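Local coordinates for peptidase S15/CocE/NonD (Thaumarchaeota archaeon SCGC AB-539-E09, PDB 4PF1), which is a serine aminopeptidase of the alpha/beta hydrolase fold, which probably cleaves residues from the N-termini of peptides, at residues S134-V145 with M169-L178; M41-I51 with V102-E113. All coordinates share one frame; numbering follows the deposited sequence.

The two contacts lie in the catalytic part of the chain, with centres about 14 Å apart. In contact 2, strand 100-105 pairs with strand 46-54. The chain then runs into helix 133-147, which packs on loop 169-178 in contact 1. The helix is thus part of contact 1 and also touches contact 2. Asp136 OD1 forms a salt bridge with Arg107 NH1 at 2.9 Å. Thr140 OG1 probably forms a hydrogen bond with Gln104 NE2 at 2.8 Å. Met41 SD packs on Asp136 O at 3.4 Å. Ser161, probably the nucleophile of a triad with His328 and Asp295, falls between strand 154-160 and helix 162-169, and loop 169-178 follows that helix. Neither contact includes these three residues.

Contact 1 (S134-V145 with M169-L178); sequences STDTYDTIDWLV and MCTINPHPAL
Ile141 lays its CG2 methyl over one face of the His175 ring, a CH-pi contact with 3.8 Å from CG2 to the ring centroid. Ile141 CG1 stands beside the backbone N (chi1 -65°), leaving CG2 anti to it and facing the ring. The same methyl meets Ala177 CB at 3.7 Å. Val145 CG1 reaches Ala177 CB from one turn further along the helix. Pro176 CD covers the opposite face of the His175 ring, which is thus held between two aliphatic groups. Tyr138 crosses His175 at about a right angle. His175 CD2 lies over the Tyr138 ring, 3.5 Å from CE2, with the ring planes at 48°. Towards the start of the helix, Thr137 CG2 touches Cys170 SG at 3.4 Å.

Both ring nitrogens of His175 are used. NE2 donates to Asp142 OD1 at 2.9 Å, with a nearly straight N-H...O angle of 173°. OD1 lies in the ring plane and receives the bond on its anti lone pair. Lys146 is a second partner of this oxygen. ND1 accepts from Ala177 N at 3.0 Å, which is consistent with a neutral ring. With His175 replaced by alanine, Asp142 would probably lose this donor and Ala177 N its acceptor, and a gap is likely to open under Ile141. At the far edge, a water donates to both Ser134 OG and Asn173 OD1; Ser134 OG also bonds to Asp132. Here the helix 133-147, flanking the central sheet, meets the connection from helix 162-169 to strand 178-184, part of a beta-alpha-beta crossover of the alpha/beta hydrolase fold.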
# COMPACT_ATOMS: atom_id res chain seq x y z
N SER A 134 -17.47 41.59 -11.15
CA SER A 134 -17.64 41.91 -12.57
C SER A 134 -16.91 43.21 -12.97
O SER A 134 -16.35 43.26 -14.06
CB SER A 134 -19.13 41.99 -12.94
OG SER A 134 -19.75 43.16 -12.43
N THR A 135 -16.92 44.24 -12.10
CA THR A 135 -16.23 45.51 -12.39
C THR A 135 -14.73 45.31 -12.29
O THR A 135 -13.98 45.85 -13.11
CB THR A 135 -16.72 46.67 -11.49
OG1 THR A 135 -16.16 46.55 -10.18
CG2 THR A 135 -18.23 46.76 -11.43
N ASP A 136 -14.28 44.52 -11.28
CA ASP A 136 -12.87 44.19 -11.09
C ASP A 136 -12.35 43.37 -12.28
O ASP A 136 -11.24 43.62 -12.76
CB ASP A 136 -12.66 43.43 -9.76
CG ASP A 136 -12.65 44.32 -8.51
OD1 ASP A 136 -12.66 45.56 -8.66
OD2 ASP A 136 -12.58 43.76 -7.39
N THR A 137 -13.19 42.44 -12.80
CA THR A 137 -12.87 41.61 -13.97
C THR A 137 -12.71 42.50 -15.21
O THR A 137 -11.75 42.31 -15.96
CB THR A 137 -13.96 40.55 -14.20
OG1 THR A 137 -13.99 39.67 -13.08
CG2 THR A 137 -13.74 39.76 -15.48
N TYR A 138 -13.65 43.46 -15.42
CA TYR A 138 -13.60 44.39 -16.55
C TYR A 138 -12.29 45.19 -16.55
O TYR A 138 -11.67 45.33 -17.60
CB TYR A 138 -14.82 45.35 -16.55
CG TYR A 138 -14.87 46.27 -17.75
CD1 TYR A 138 -14.15 47.46 -17.77
CD2 TYR A 138 -15.61 45.94 -18.88
CE1 TYR A 138 -14.15 48.29 -18.89
CE2 TYR A 138 -15.64 46.77 -20.00
CZ TYR A 138 -14.90 47.95 -20.00
OH TYR A 138 -14.91 48.76 -21.10
N ASP A 139 -11.89 45.72 -15.37
CA ASP A 139 -10.67 46.52 -15.22
C ASP A 139 -9.42 45.65 -15.40
O ASP A 139 -8.41 46.13 -15.90
CB ASP A 139 -10.66 47.23 -13.86
CG ASP A 139 -11.86 48.14 -13.61
OD1 ASP A 139 -12.49 48.58 -14.60
OD2 ASP A 139 -12.18 48.39 -12.43
N THR A 140 -9.50 44.35 -15.02
CA THR A 140 -8.41 43.38 -15.17
C THR A 140 -8.22 43.02 -16.66
O THR A 140 -7.09 43.08 -17.14
CB THR A 140 -8.67 42.13 -14.30
OG1 THR A 140 -8.65 42.51 -12.93
CG2 THR A 140 -7.65 41.02 -14.54
N ILE A 141 -9.32 42.66 -17.37
CA ILE A 141 -9.26 42.28 -18.79
C ILE A 141 -8.75 43.46 -19.64
O ILE A 141 -7.93 43.25 -20.53
CB ILE A 141 -10.62 41.72 -19.31
CG1 ILE A 141 -11.00 40.40 -18.59
CG2 ILE A 141 -10.59 41.52 -20.84
CD1 ILE A 141 -12.43 39.88 -18.88
N ASP A 142 -9.22 44.69 -19.34
CA ASP A 142 -8.82 45.91 -20.05
C ASP A 142 -7.32 46.16 -19.94
O ASP A 142 -6.69 46.48 -20.94
CB ASP A 142 -9.60 47.13 -19.52
CG ASP A 142 -9.62 48.28 -20.50
OD1 ASP A 142 -10.28 48.16 -21.56
OD2 ASP A 142 -8.96 49.31 -20.22
N TRP A 143 -6.75 45.98 -18.73
CA TRP A 143 -5.31 46.14 -18.52
C TRP A 143 -4.53 45.04 -19.26
O TRP A 143 -3.53 45.35 -19.90
CB TRP A 143 -4.97 46.10 -17.02
CG TRP A 143 -3.55 46.49 -16.71
CD1 TRP A 143 -3.10 47.72 -16.34
CD2 TRP A 143 -2.39 45.64 -16.78
NE1 TRP A 143 -1.74 47.70 -16.17
CE2 TRP A 143 -1.27 46.43 -16.44
CE3 TRP A 143 -2.19 44.29 -17.10
CZ2 TRP A 143 0.03 45.92 -16.40
CZ3 TRP A 143 -0.90 43.78 -17.08
CH2 TRP A 143 0.19 44.59 -16.73
N LEU A 144 -4.97 43.77 -19.15
CA LEU A 144 -4.30 42.62 -19.75
C LEU A 144 -4.16 42.75 -21.28
O LEU A 144 -3.04 42.62 -21.78
CB LEU A 144 -5.04 41.31 -19.41
CG LEU A 144 -4.88 40.79 -17.97
CD1 LEU A 144 -5.91 39.72 -17.67
CD2 LEU A 144 -3.47 40.26 -17.72
N VAL A 145 -5.27 43.02 -22.01
CA VAL A 145 -5.25 43.13 -23.48
C VAL A 145 -4.46 44.37 -23.96
O VAL A 145 -3.99 44.38 -25.10
CB VAL A 145 -6.66 43.07 -24.12
CG1 VAL A 145 -7.33 41.72 -23.87
CG2 VAL A 145 -7.55 44.22 -23.64
N MET A 169 -19.20 35.59 -12.77
CA MET A 169 -19.24 37.05 -12.57
C MET A 169 -18.59 37.81 -13.74
O MET A 169 -18.88 38.98 -13.94
CB MET A 169 -18.59 37.44 -11.24
CG MET A 169 -19.46 37.14 -10.02
SD MET A 169 -20.92 38.22 -9.94
CE MET A 169 -21.64 37.67 -8.46
N CYS A 170 -17.74 37.12 -14.56
CA CYS A 170 -17.10 37.71 -15.74
C CYS A 170 -18.14 38.00 -16.84
O CYS A 170 -17.91 38.88 -17.68
CB CYS A 170 -16.00 36.79 -16.28
SG CYS A 170 -14.65 36.47 -15.11
N THR A 171 -19.26 37.26 -16.83
CA THR A 171 -20.32 37.35 -17.84
C THR A 171 -21.32 38.50 -17.57
O THR A 171 -22.17 38.77 -18.42
CB THR A 171 -21.06 36.00 -17.98
OG1 THR A 171 -21.90 35.79 -16.84
CG2 THR A 171 -20.12 34.83 -18.16
N ILE A 172 -21.22 39.17 -16.40
CA ILE A 172 -22.08 40.32 -16.06
C ILE A 172 -21.39 41.58 -16.57
O ILE A 172 -20.24 41.84 -16.18
CB ILE A 172 -22.40 40.38 -14.53
CG1 ILE A 172 -23.05 39.06 -14.02
CG2 ILE A 172 -23.25 41.62 -14.18
CD1 ILE A 172 -24.39 38.62 -14.73
N ASN A 173 -22.09 42.37 -17.45
CA ASN A 173 -21.53 43.55 -18.14
C ASN A 173 -20.12 43.19 -18.65
O ASN A 173 -19.11 43.68 -18.13
CB ASN A 173 -21.51 44.79 -17.22
CG ASN A 173 -22.85 45.11 -16.59
OD1 ASN A 173 -23.00 45.08 -15.37
ND2 ASN A 173 -23.83 45.44 -17.42
N PRO A 174 -20.02 42.18 -19.56
CA PRO A 174 -18.69 41.66 -19.92
C PRO A 174 -17.86 42.60 -20.77
O PRO A 174 -18.39 43.36 -21.57
CB PRO A 174 -19.01 40.37 -20.68
CG PRO A 174 -20.35 40.59 -21.24
CD PRO A 174 -21.09 41.42 -20.23
N HIS A 175 -16.53 42.51 -20.59
CA HIS A 175 -15.57 43.24 -21.39
C HIS A 175 -15.62 42.68 -22.81
O HIS A 175 -15.71 41.45 -22.96
CB HIS A 175 -14.15 43.10 -20.78
CG HIS A 175 -13.14 44.02 -21.40
ND1 HIS A 175 -12.60 43.76 -22.64
CD2 HIS A 175 -12.63 45.18 -20.93
CE1 HIS A 175 -11.77 44.76 -22.88
NE2 HIS A 175 -11.75 45.64 -21.88
N PRO A 176 -15.60 43.53 -23.86
CA PRO A 176 -15.69 43.01 -25.25
C PRO A 176 -14.62 41.98 -25.62
O PRO A 176 -14.83 41.20 -26.55
CB PRO A 176 -15.55 44.27 -26.11
CG PRO A 176 -15.00 45.32 -25.21
CD PRO A 176 -15.54 45.01 -23.86
N ALA A 177 -13.48 41.94 -24.88
CA ALA A 177 -12.40 40.98 -25.13
C ALA A 177 -12.73 39.57 -24.59
O ALA A 177 -12.10 38.60 -25.02
CB ALA A 177 -11.10 41.48 -24.53
N LEU A 178 -13.72 39.44 -23.66
CA LEU A 178 -14.13 38.14 -23.13
C LEU A 178 -14.94 37.40 -24.21
O LEU A 178 -16.02 37.87 -24.61
CB LEU A 178 -14.92 38.27 -21.81
CG LEU A 178 -15.33 36.94 -21.15
CD1 LEU A 178 -14.14 36.31 -20.42
CD2 LEU A 178 -16.48 37.14 -20.20
O HOH W 1 -17.11 41.96 -16.23
O HOH W 2 -20.80 45.22 -13.76
O HOH W 3 -18.53 45.42 -15.72

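Contact 2 (M41-I51 with V102-E113); sequences MRDGVKLNTII and VYQDVRGKYGSE
Arg107 and Asp43 approach from opposite directions and meet end-on. NH1 bonds to Asp43 OD1 and NH2 to Asp43 OD2, the latter at 2.8 Å. The two flat groups are twisted by 50°. NH2 meets the syn lone pair of OD2, whereas NH1 comes to OD1 from above the carboxylate plane. The two bonds should limit the rotation of the guanidinium, and NH1 also forms a salt bridge with Asp136. Val45 crosses Arg107 at about a right angle and sets CG1 over one guanidinium face, 3.6 Å from NH2.

Lys46 and Glu113 lie side by side and point the same way. Glu113 OE1 accepts from Lys46 N, and Glu113 N donates to Lys46 O at 3.0 Å. The charged ends are further apart, with a long salt bridge of 4.0 Å from Lys46 NZ to Glu113 OE2. A water links both side chains to Gly44 O.

Strands 46-51 and 102-105 run antiparallel at 164°. Ile50 and Tyr103 form a hydrogen-bonded pair, flanked by the non-hydrogen-bonded pairs Thr49-Gln104 and Ile51-Val102. This is one antiparallel end of the mixed alpha/beta hydrolase sheet: strand 46-54 lies between strands 32-40 and 100-105, antiparallel to both, and strand 100-105 is parallel to 60-67 on its other side.

Gln104 crosses Thr49 and donates from NE2 to Thr49 OG1 at 3.0 Å, nearly in its own amide plane. Its OE1 accepts from Arg66. Asn48 and Asp105 run alongside each other. Asn48 CG, anti to the backbone N (chi1 -170°), brings ND2 within 2.9 Å of Asp105 OD2. Gly111 N reaches OD2 from the opposite face of the carboxylate. Asn48 ND2 also bonds to Glu72, and Asp105 OD1 to Ala71 N. Ser112 OG accepts from Asn48 N at 2.8 Å and donates to Asp105 O.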
# COMPACT_ATOMS: atom_id res chain seq x y z
N MET A 41 -7.63 48.97 -9.83
CA MET A 41 -9.04 48.94 -10.21
C MET A 41 -9.55 50.39 -10.34
O MET A 41 -8.79 51.32 -10.08
CB MET A 41 -9.87 48.14 -9.19
CG MET A 41 -9.41 46.68 -9.03
SD MET A 41 -9.62 45.68 -10.52
CE MET A 41 -7.97 45.52 -11.05
N ARG A 42 -10.83 50.57 -10.76
CA ARG A 42 -11.44 51.90 -10.97
C ARG A 42 -11.51 52.74 -9.66
O ARG A 42 -11.69 53.96 -9.74
CB ARG A 42 -12.84 51.78 -11.60
CG ARG A 42 -13.83 50.96 -10.77
CD ARG A 42 -15.09 50.66 -11.55
NE ARG A 42 -14.83 49.78 -12.69
CZ ARG A 42 -15.72 49.51 -13.64
NH1 ARG A 42 -15.41 48.71 -14.65
NH2 ARG A 42 -16.93 50.05 -13.59
N ASP A 43 -11.38 52.09 -8.49
CA ASP A 43 -11.40 52.79 -7.20
C ASP A 43 -9.98 52.97 -6.62
O ASP A 43 -9.82 53.48 -5.52
CB ASP A 43 -12.34 52.07 -6.20
CG ASP A 43 -11.88 50.70 -5.75
OD1 ASP A 43 -11.12 50.03 -6.50
OD2 ASP A 43 -12.32 50.26 -4.66
N GLY A 44 -8.96 52.57 -7.40
CA GLY A 44 -7.56 52.71 -7.01
C GLY A 44 -6.97 51.51 -6.30
O GLY A 44 -5.74 51.39 -6.20
N VAL A 45 -7.83 50.60 -5.80
CA VAL A 45 -7.41 49.38 -5.10
C VAL A 45 -6.70 48.44 -6.10
O VAL A 45 -7.20 48.22 -7.20
CB VAL A 45 -8.63 48.71 -4.40
CG1 VAL A 45 -8.26 47.36 -3.79
CG2 VAL A 45 -9.22 49.64 -3.34
N LYS A 46 -5.50 47.93 -5.73
CA LYS A 46 -4.69 47.10 -6.62
C LYS A 46 -4.85 45.59 -6.35
O LYS A 46 -4.79 45.16 -5.19
CB LYS A 46 -3.20 47.49 -6.53
CG LYS A 46 -2.90 48.89 -7.03
CD LYS A 46 -1.41 49.19 -7.01
CE LYS A 46 -1.12 50.65 -6.76
NZ LYS A 46 -1.28 51.01 -5.33
N LEU A 47 -5.02 44.80 -7.43
CA LEU A 47 -5.16 43.34 -7.34
C LEU A 47 -3.90 42.64 -7.83
O LEU A 47 -3.37 42.98 -8.90
CB LEU A 47 -6.38 42.83 -8.15
CG LEU A 47 -7.78 43.40 -7.80
CD1 LEU A 47 -8.87 42.58 -8.47
CD2 LEU A 47 -8.03 43.44 -6.29
N ASN A 48 -3.42 41.64 -7.06
CA ASN A 48 -2.23 40.87 -7.40
C ASN A 48 -2.53 39.94 -8.57
O ASN A 48 -3.42 39.09 -8.48
CB ASN A 48 -1.72 40.09 -6.19
CG ASN A 48 -0.38 39.46 -6.39
OD1 ASN A 48 0.51 40.01 -7.06
ND2 ASN A 48 -0.18 38.29 -5.80
N THR A 49 -1.82 40.13 -9.70
CA THR A 49 -2.08 39.39 -10.93
C THR A 49 -0.81 38.68 -11.43
O THR A 49 0.21 39.33 -11.68
CB THR A 49 -2.66 40.34 -11.99
OG1 THR A 49 -3.64 41.18 -11.37
CG2 THR A 49 -3.29 39.61 -13.15
N ILE A 50 -0.89 37.35 -11.57
CA ILE A 50 0.23 36.52 -12.03
C ILE A 50 -0.01 36.13 -13.48
O ILE A 50 -0.94 35.39 -13.78
CB ILE A 50 0.41 35.27 -11.11
CG1 ILE A 50 0.43 35.63 -9.58
CG2 ILE A 50 1.63 34.42 -11.52
CD1 ILE A 50 1.39 36.81 -9.14
N ILE A 51 0.84 36.64 -14.38
CA ILE A 51 0.74 36.42 -15.82
C ILE A 51 1.86 35.47 -16.29
O ILE A 51 3.05 35.79 -16.15
CB ILE A 51 0.76 37.77 -16.59
CG1 ILE A 51 -0.30 38.75 -16.02
CG2 ILE A 51 0.56 37.56 -18.10
CD1 ILE A 51 0.14 40.22 -15.99
N VAL A 102 -3.30 33.36 -16.76
CA VAL A 102 -3.33 34.44 -15.77
C VAL A 102 -4.15 34.03 -14.54
O VAL A 102 -5.31 33.63 -14.66
CB VAL A 102 -3.87 35.77 -16.39
CG1 VAL A 102 -3.95 36.87 -15.35
CG2 VAL A 102 -3.02 36.21 -17.58
N TYR A 103 -3.55 34.19 -13.35
CA TYR A 103 -4.20 33.95 -12.06
C TYR A 103 -4.15 35.22 -11.25
O TYR A 103 -3.08 35.82 -11.10
CB TYR A 103 -3.56 32.78 -11.30
CG TYR A 103 -4.16 31.44 -11.65
CD1 TYR A 103 -3.90 30.84 -12.88
CD2 TYR A 103 -5.01 30.78 -10.77
CE1 TYR A 103 -4.48 29.63 -13.23
CE2 TYR A 103 -5.58 29.56 -11.10
CZ TYR A 103 -5.32 28.98 -12.33
OH TYR A 103 -5.89 27.79 -12.68
N GLN A 104 -5.31 35.66 -10.75
CA GLN A 104 -5.38 36.90 -9.99
C GLN A 104 -5.99 36.67 -8.62
O GLN A 104 -7.01 35.99 -8.51
CB GLN A 104 -6.19 37.96 -10.77
CG GLN A 104 -6.31 39.31 -10.05
CD GLN A 104 -7.23 40.26 -10.77
OE1 GLN A 104 -8.45 40.07 -10.80
NE2 GLN A 104 -6.66 41.32 -11.32
N ASP A 105 -5.38 37.27 -7.58
CA ASP A 105 -5.95 37.23 -6.24
C ASP A 105 -7.17 38.14 -6.23
O ASP A 105 -7.07 39.30 -6.65
CB ASP A 105 -4.93 37.70 -5.18
CG ASP A 105 -3.79 36.74 -4.87
OD1 ASP A 105 -4.04 35.52 -4.80
OD2 ASP A 105 -2.66 37.23 -4.61
N VAL A 106 -8.34 37.61 -5.82
CA VAL A 106 -9.56 38.42 -5.73
C VAL A 106 -9.36 39.50 -4.66
O VAL A 106 -8.49 39.36 -3.79
CB VAL A 106 -10.84 37.59 -5.47
CG1 VAL A 106 -11.11 36.60 -6.61
CG2 VAL A 106 -10.79 36.87 -4.12
N ARG A 107 -10.16 40.58 -4.73
CA ARG A 107 -10.10 41.70 -3.78
C ARG A 107 -10.12 41.20 -2.33
O ARG A 107 -10.92 40.33 -1.98
CB ARG A 107 -11.29 42.65 -4.04
CG ARG A 107 -11.22 43.97 -3.27
CD ARG A 107 -12.45 44.82 -3.55
NE ARG A 107 -12.40 45.43 -4.89
CZ ARG A 107 -12.11 46.70 -5.12
NH1 ARG A 107 -12.09 47.17 -6.36
NH2 ARG A 107 -11.84 47.52 -4.12
N GLY A 108 -9.19 41.72 -1.53
CA GLY A 108 -9.08 41.42 -0.11
C GLY A 108 -8.37 40.14 0.28
O GLY A 108 -8.29 39.83 1.47
N LYS A 109 -7.85 39.37 -0.71
CA LYS A 109 -7.18 38.11 -0.41
C LYS A 109 -5.71 38.10 -0.81
O LYS A 109 -5.35 38.59 -1.89
CB LYS A 109 -7.90 36.91 -1.06
CG LYS A 109 -9.21 36.48 -0.35
CD LYS A 109 -9.08 36.25 1.18
CE LYS A 109 -8.23 35.04 1.54
NZ LYS A 109 -7.80 35.09 2.96
N TYR A 110 -4.87 37.51 0.07
CA TYR A 110 -3.44 37.28 -0.09
C TYR A 110 -2.65 38.52 -0.56
O TYR A 110 -2.41 39.42 0.24
CB TYR A 110 -3.17 36.07 -1.01
CG TYR A 110 -3.51 34.74 -0.37
CD1 TYR A 110 -2.56 34.06 0.40
CD2 TYR A 110 -4.77 34.17 -0.51
CE1 TYR A 110 -2.86 32.84 1.00
CE2 TYR A 110 -5.07 32.94 0.07
CZ TYR A 110 -4.11 32.28 0.82
OH TYR A 110 -4.41 31.07 1.40
N GLY A 111 -2.25 38.54 -1.83
CA GLY A 111 -1.45 39.62 -2.41
C GLY A 111 -2.22 40.87 -2.79
O GLY A 111 -1.61 41.91 -3.04
N SER A 112 -3.56 40.77 -2.86
CA SER A 112 -4.41 41.89 -3.27
C SER A 112 -4.79 42.79 -2.11
O SER A 112 -4.88 42.35 -0.97
CB SER A 112 -5.67 41.38 -3.96
OG SER A 112 -5.39 40.83 -5.23
N GLU A 113 -5.05 44.07 -2.43
CA GLU A 113 -5.51 45.09 -1.49
C GLU A 113 -7.03 45.03 -1.36
O GLU A 113 -7.68 44.21 -2.03
CB GLU A 113 -5.08 46.49 -1.97
CG GLU A 113 -3.59 46.75 -1.90
CD GLU A 113 -3.12 48.02 -2.58
OE1 GLU A 113 -3.96 48.71 -3.21
OE2 GLU A 113 -1.92 48.33 -2.48
O HOH W 4 -3.81 51.27 -4.02